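Local coordinates for protein yahD a copper inducible hydrolase (Lactococcus lactis subsp. lactis, PDB 3OG9) that is a copper-inducible protein of the alpha/beta hydrolase fold that probably acts as a hydrolase and binds D-malate in a pocket, at residues S78-V90 with N114-N126. Numbering follows the deposited sequence.
Sequences SLDEETDWLTDEV and NVALNMFLRGKIN. With MLT (D-malate), chain C.
Lys124 reaches helix 78-90 with its ammonium group, which three oxygens grip. NZ donates to Asp80 OD1 at 2.9 Å and to Thr83 OG1 at 2.8 Å. It also donates to Asp84 OD1; the modelled 2.5 Å is shorter than usual, so the exact length is doubtful. The two aspartate bonds are salt bridges, and both arrive from above the carboxylate plane, 53° out of it at Asp84. The lysine chain is extended beyond CG, and this carries NZ across to the two acids, one helical turn apart. The two carboxylates would probably stabilise the ammonium charge further. In one of the two modelled conformers of Thr87, OG1 lies anti to the backbone N (chi1 178°) and donates to Lys124 O at 2.8 Å, from above the carbonyl plane.

Apolar groups fill the middle. Thr83 holds its hydroxyl at the lysine and turns its methyl CG2 to Met119 CG, 3.7 Å away. Met119 bends at chi3, and its CE meets Leu86 CD2 at 3.7 Å. The same Leu86 methyl packs on Val115. Leu79 lays CD2 against the amide of Asn118, whose ND2 bonds to Glu139. At the other end, Ile125 CD1 rests on Val90 CG2 at 3.9 Å.

Gly123, with positive phi, leaves the helical conformation in a Schellman motif, and the chain then turns to present Lys124 and Ile125. Lys124 N bonds back to Met119 O, tying the lysine to the last turn. On helix 114-121, Asn114 ND2 bonds to malate O2, while its OD1 accepts from Met136 N.

The two helix segments cross at -83°, with axes 10.7 Å apart. Helix 111-121 follows the probable nucleophile elbow at Ser110, as in other alpha/beta hydrolases. Beneath helix 76-97, Leu86 and Val90 pack on strands 19-22 and 45-48, while Leu117 and Phe120 of the second helix touch strand 129-133.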
loop_
_atom_site.group_PDB
_atom_site.type_symbol
_atom_site.label_atom_id
_atom_site.label_comp_id
_atom_site.label_asym_id
_atom_site.label_seq_id
_atom_site.Cartn_x
_atom_site.Cartn_y
_atom_site.Cartn_z
ATOM N N SER A 78 11.307 13.443 -1.510
ATOM C CA SER A 78 11.546 12.096 -2.019
ATOM C C SER A 78 10.228 11.383 -2.222
ATOM O O SER A 78 10.038 10.763 -3.263
ATOM C CB SER A 78 12.445 11.288 -1.083
ATOM O OG SER A 78 12.641 9.955 -1.536
ATOM N N LEU A 79 9.342 11.461 -1.230
ATOM C CA LEU A 79 8.027 10.822 -1.325
ATOM C C LEU A 79 7.344 11.292 -2.584
ATOM O O LEU A 79 6.796 10.504 -3.342
ATOM C CB LEU A 79 7.163 11.098 -0.069
ATOM C CG LEU A 79 5.707 10.608 -0.096
ATOM C CD1 LEU A 79 5.647 9.083 -0.207
ATOM C CD2 LEU A 79 4.883 11.150 1.088
ATOM N N ASP A 80 7.390 12.597 -2.828
ATOM C CA ASP A 80 6.701 13.149 -4.006
ATOM C C ASP A 80 7.353 12.655 -5.306
ATOM O O ASP A 80 6.650 12.204 -6.216
ATOM C CB ASP A 80 6.671 14.689 -3.927
ATOM C CG ASP A 80 5.893 15.315 -5.082
ATOM O OD1 ASP A 80 4.770 14.834 -5.406
ATOM O OD2 ASP A 80 6.446 16.261 -5.675
ATOM N N GLU A 81 8.688 12.674 -5.368
ATOM C CA GLU A 81 9.400 12.239 -6.576
ATOM C C GLU A 81 9.154 10.746 -6.873
ATOM O O GLU A 81 8.899 10.356 -8.023
ATOM C CB GLU A 81 10.900 12.524 -6.474
ATOM C CG GLU A 81 11.224 14.016 -6.497
ATOM C CD GLU A 81 12.542 14.356 -5.778
ATOM O OE1 GLU A 81 13.390 13.453 -5.588
ATOM O OE2 GLU A 81 12.726 15.536 -5.397
ATOM N N GLU A 82 9.214 9.915 -5.831
ATOM C CA GLU A 82 9.134 8.453 -6.032
ATOM C C GLU A 82 7.710 8.035 -6.337
ATOM O O GLU A 82 7.485 7.090 -7.114
ATOM C CB GLU A 82 9.661 7.682 -4.826
ATOM C CG GLU A 82 11.168 7.865 -4.603
ATOM C CD GLU A 82 11.987 7.394 -5.798
ATOM O OE1 GLU A 82 11.771 6.273 -6.320
ATOM O OE2 GLU A 82 12.845 8.177 -6.244
ATOM N N THR A 83 6.744 8.742 -5.761
ATOM C CA THR A 83 5.348 8.435 -6.114
ATOM C C THR A 83 4.976 8.871 -7.550
ATOM O O THR A 83 4.158 8.217 -8.194
ATOM C CB THR A 83 4.327 8.907 -5.095
ATOM O OG1 THR A 83 4.435 10.317 -4.889
ATOM C CG2 THR A 83 4.512 8.137 -3.745
ATOM N N ASP A 84 5.600 9.931 -8.058
ATOM C CA ASP A 84 5.447 10.283 -9.495
ATOM C C ASP A 84 6.036 9.175 -10.340
ATOM O O ASP A 84 5.430 8.729 -11.336
ATOM C CB ASP A 84 6.127 11.597 -9.839
ATOM C CG ASP A 84 5.325 12.813 -9.398
ATOM O OD1 ASP A 84 4.184 12.678 -8.919
ATOM O OD2 ASP A 84 5.874 13.909 -9.510
ATOM N N TRP A 85 7.212 8.704 -9.934
ATOM C CA TRP A 85 7.878 7.623 -10.646
ATOM C C TRP A 85 7.039 6.346 -10.619
ATOM O O TRP A 85 6.809 5.722 -11.663
ATOM C CB TRP A 85 9.273 7.330 -10.066
ATOM C CG TRP A 85 9.808 6.059 -10.704
ATOM C CD1 TRP A 85 10.342 5.929 -11.947
ATOM C CD2 TRP A 85 9.760 4.748 -10.144
ATOM N NE1 TRP A 85 10.686 4.608 -12.183
ATOM C CE2 TRP A 85 10.327 3.866 -11.088
ATOM C CE3 TRP A 85 9.330 4.236 -8.912
ATOM C CZ2 TRP A 85 10.462 2.509 -10.846
ATOM C CZ3 TRP A 85 9.468 2.887 -8.674
ATOM C CH2 TRP A 85 10.022 2.035 -9.647
ATOM N N LEU A 86 6.546 5.986 -9.426
ATOM C CA LEU A 86 5.791 4.756 -9.280
ATOM C C LEU A 86 4.458 4.790 -10.048
ATOM O O LEU A 86 4.096 3.823 -10.658
ATOM C CB LEU A 86 5.555 4.423 -7.794
ATOM C CG LEU A 86 4.878 3.079 -7.455
ATOM C CD1 LEU A 86 5.599 1.899 -8.055
ATOM C CD2 LEU A 86 4.784 2.931 -5.931
ATOM N N THR A 87 3.743 5.908 -9.998
ATOM C CA THR A 87 2.494 6.000 -10.766
ATOM C C THR A 87 2.770 5.797 -12.270
ATOM O O THR A 87 2.050 5.066 -12.943
ATOM C CB THR A 87 1.660 7.288 -10.447
ATOM O OG1 THR A 87 0.488 7.326 -11.282
ATOM C CG2 THR A 87 2.459 8.529 -10.674
ATOM N N ASP A 88 3.857 6.382 -12.771
ATOM C CA ASP A 88 4.192 6.298 -14.196
ATOM C C ASP A 88 4.623 4.867 -14.505
ATOM O O ASP A 88 4.278 4.314 -15.540
ATOM C CB ASP A 88 5.281 7.303 -14.592
ATOM C CG ASP A 88 4.760 8.740 -14.652
ATOM O OD1 ASP A 88 3.525 8.953 -14.661
ATOM O OD2 ASP A 88 5.604 9.663 -14.642
ATOM N N GLU A 89 5.346 4.252 -13.575
ATOM C CA GLU A 89 5.800 2.887 -13.746
ATOM C C GLU A 89 4.629 1.911 -13.747
ATOM O O GLU A 89 4.604 0.972 -14.556
ATOM C CB GLU A 89 6.808 2.506 -12.653
ATOM C CG GLU A 89 7.632 1.253 -12.962
ATOM C CD GLU A 89 8.634 1.473 -14.128
ATOM O OE1 GLU A 89 8.844 2.650 -14.524
ATOM O OE2 GLU A 89 9.183 0.466 -14.654
ATOM N N VAL A 90 3.666 2.112 -12.854
ATOM C CA VAL A 90 2.461 1.286 -12.848
ATOM C C VAL A 90 1.730 1.372 -14.193
ATOM O O VAL A 90 1.336 0.351 -14.740
ATOM C CB VAL A 90 1.502 1.656 -11.664
ATOM C CG1 VAL A 90 0.155 1.002 -11.839
ATOM C CG2 VAL A 90 2.154 1.245 -10.316
ATOM N N ASN A 114 1.997 2.474 2.998
ATOM C CA ASN A 114 2.024 3.925 3.202
ATOM C C ASN A 114 2.059 4.688 1.905
ATOM O O ASN A 114 1.366 5.715 1.750
ATOM C CB ASN A 114 3.251 4.284 4.083
ATOM C CG ASN A 114 3.109 3.740 5.477
ATOM O OD1 ASN A 114 2.000 3.398 5.868
ATOM N ND2 ASN A 114 4.213 3.667 6.249
ATOM N N VAL A 115 2.845 4.163 0.971
ATOM C CA VAL A 115 3.036 4.755 -0.339
ATOM C C VAL A 115 1.772 4.619 -1.186
ATOM O O VAL A 115 1.358 5.586 -1.859
ATOM C CB VAL A 115 4.321 4.157 -0.978
ATOM C CG1 VAL A 115 4.320 4.194 -2.508
ATOM C CG2 VAL A 115 5.530 4.897 -0.411
ATOM N N ALA A 116 1.153 3.437 -1.126
ATOM C CA ALA A 116 -0.143 3.167 -1.823
ATOM C C ALA A 116 -1.248 4.119 -1.329
ATOM O O ALA A 116 -2.017 4.718 -2.119
ATOM C CB ALA A 116 -0.569 1.714 -1.618
ATOM N N LEU A 117 -1.316 4.232 -0.011
ATOM C CA LEU A 117 -2.300 5.075 0.651
ATOM C C LEU A 117 -2.089 6.547 0.334
ATOM O O LEU A 117 -3.037 7.294 0.088
ATOM C CB LEU A 117 -2.224 4.854 2.145
ATOM C CG LEU A 117 -2.835 3.556 2.629
ATOM C CD1 LEU A 117 -2.406 3.365 4.095
ATOM C CD2 LEU A 117 -4.363 3.573 2.470
ATOM N N ASN A 118 -0.828 6.954 0.296
ATOM C CA ASN A 118 -0.519 8.328 -0.082
ATOM C C ASN A 118 -0.854 8.653 -1.554
ATOM O O ASN A 118 -1.460 9.690 -1.830
ATOM C CB ASN A 118 0.944 8.642 0.253
ATOM C CG ASN A 118 1.285 10.114 0.043
ATOM O OD1 ASN A 118 1.741 10.502 -1.029
ATOM N ND2 ASN A 118 1.056 10.932 1.068
ATOM N N MET A 119 -0.481 7.765 -2.481
ATOM C CA MET A 119 -0.836 7.909 -3.901
ATOM C C MET A 119 -2.349 8.021 -4.124
ATOM O O MET A 119 -2.804 8.822 -4.947
ATOM C CB MET A 119 -0.297 6.732 -4.699
ATOM C CG MET A 119 1.222 6.856 -4.916
ATOM S SD MET A 119 1.937 5.548 -5.929
ATOM C CE MET A 119 1.317 4.084 -5.133
ATOM N N PHE A 120 -3.096 7.219 -3.379
ATOM C CA PHE A 120 -4.563 7.138 -3.480
ATOM C C PHE A 120 -5.137 8.480 -3.032
ATOM O O PHE A 120 -5.969 9.101 -3.742
ATOM C CB PHE A 120 -5.024 6.045 -2.524
ATOM C CG PHE A 120 -6.435 5.571 -2.740
ATOM C CD1 PHE A 120 -6.893 5.258 -4.016
ATOM C CD2 PHE A 120 -7.275 5.378 -1.655
ATOM C CE1 PHE A 120 -8.201 4.768 -4.225
ATOM C CE2 PHE A 120 -8.576 4.883 -1.843
ATOM C CZ PHE A 120 -9.031 4.574 -3.145
ATOM N N LEU A 121 -4.682 8.929 -1.865
ATOM C CA LEU A 121 -5.173 10.170 -1.255
ATOM C C LEU A 121 -4.747 11.431 -2.026
ATOM O O LEU A 121 -5.449 12.450 -1.996
ATOM C CB LEU A 121 -4.722 10.250 0.209
ATOM C CG LEU A 121 -5.526 9.368 1.161
ATOM C CD1 LEU A 121 -4.824 9.196 2.484
ATOM C CD2 LEU A 121 -6.913 9.954 1.384
ATOM N N ARG A 122 -3.600 11.360 -2.698
ATOM C CA ARG A 122 -3.122 12.448 -3.529
ATOM C C ARG A 122 -3.751 12.407 -4.910
ATOM O O ARG A 122 -3.495 13.315 -5.710
ATOM C CB ARG A 122 -1.593 12.363 -3.687
ATOM C CG ARG A 122 -0.779 12.837 -2.469
ATOM C CD ARG A 122 -0.744 14.346 -2.432
ATOM N NE ARG A 122 0.115 14.925 -1.407
ATOM C CZ ARG A 122 0.298 16.233 -1.277
ATOM N NH1 ARG A 122 -0.322 17.066 -2.101
ATOM N NH2 ARG A 122 1.090 16.720 -0.336
ATOM N N GLY A 123 -4.500 11.338 -5.222
ATOM C CA GLY A 123 -5.110 11.156 -6.558
ATOM C C GLY A 123 -4.126 10.874 -7.693
ATOM O O GLY A 123 -4.400 11.186 -8.854
ATOM N N LYS A 124 -2.984 10.274 -7.368
ATOM C CA LYS A 124 -1.989 9.944 -8.386
ATOM C C LYS A 124 -2.299 8.615 -9.091
ATOM O O LYS A 124 -1.922 8.430 -10.260
ATOM C CB LYS A 124 -0.575 9.931 -7.808
ATOM C CG LYS A 124 -0.049 11.255 -7.244
ATOM C CD LYS A 124 1.471 11.103 -6.964
ATOM C CE LYS A 124 2.074 12.390 -6.440
ATOM N NZ LYS A 124 3.593 12.437 -6.454
ATOM N N ILE A 125 -2.970 7.699 -8.389
ATOM C CA ILE A 125 -3.450 6.436 -8.978
ATOM C C ILE A 125 -4.904 6.182 -8.529
ATOM O O ILE A 125 -5.227 6.276 -7.347
ATOM C CB ILE A 125 -2.587 5.168 -8.603
ATOM C CG1 ILE A 125 -1.116 5.324 -8.977
ATOM C CG2 ILE A 125 -3.092 3.903 -9.346
ATOM C CD1 ILE A 125 -0.252 3.982 -8.986
ATOM N N ASN A 126 -5.758 5.847 -9.491
ATOM C CA ASN A 126 -7.147 5.487 -9.223
ATOM C C ASN A 126 -7.309 3.974 -8.976
ATOM O O ASN A 126 -7.960 3.262 -9.768
ATOM C CB ASN A 126 -8.012 5.945 -10.400
ATOM C CG ASN A 126 -9.502 5.847 -10.106
ATOM O OD1 ASN A 126 -9.957 6.086 -8.981
ATOM N ND2 ASN A 126 -10.257 5.468 -11.114
HETATM C C1 MLT C . 7.716 4.296 6.391
HETATM O O1 MLT C . 8.878 4.678 6.086
HETATM O O2 MLT C . 6.846 4.132 5.501
HETATM C C2 MLT C . 7.350 4.057 7.839
HETATM O O3 MLT C . 8.419 4.375 8.712
HETATM C C3 MLT C . 6.871 2.623 8.070
HETATM C C4 MLT C . 7.955 1.588 7.881
HETATM O O4 MLT C . 7.935 0.596 8.640
HETATM O O5 MLT C . 8.855 1.654 7.002
#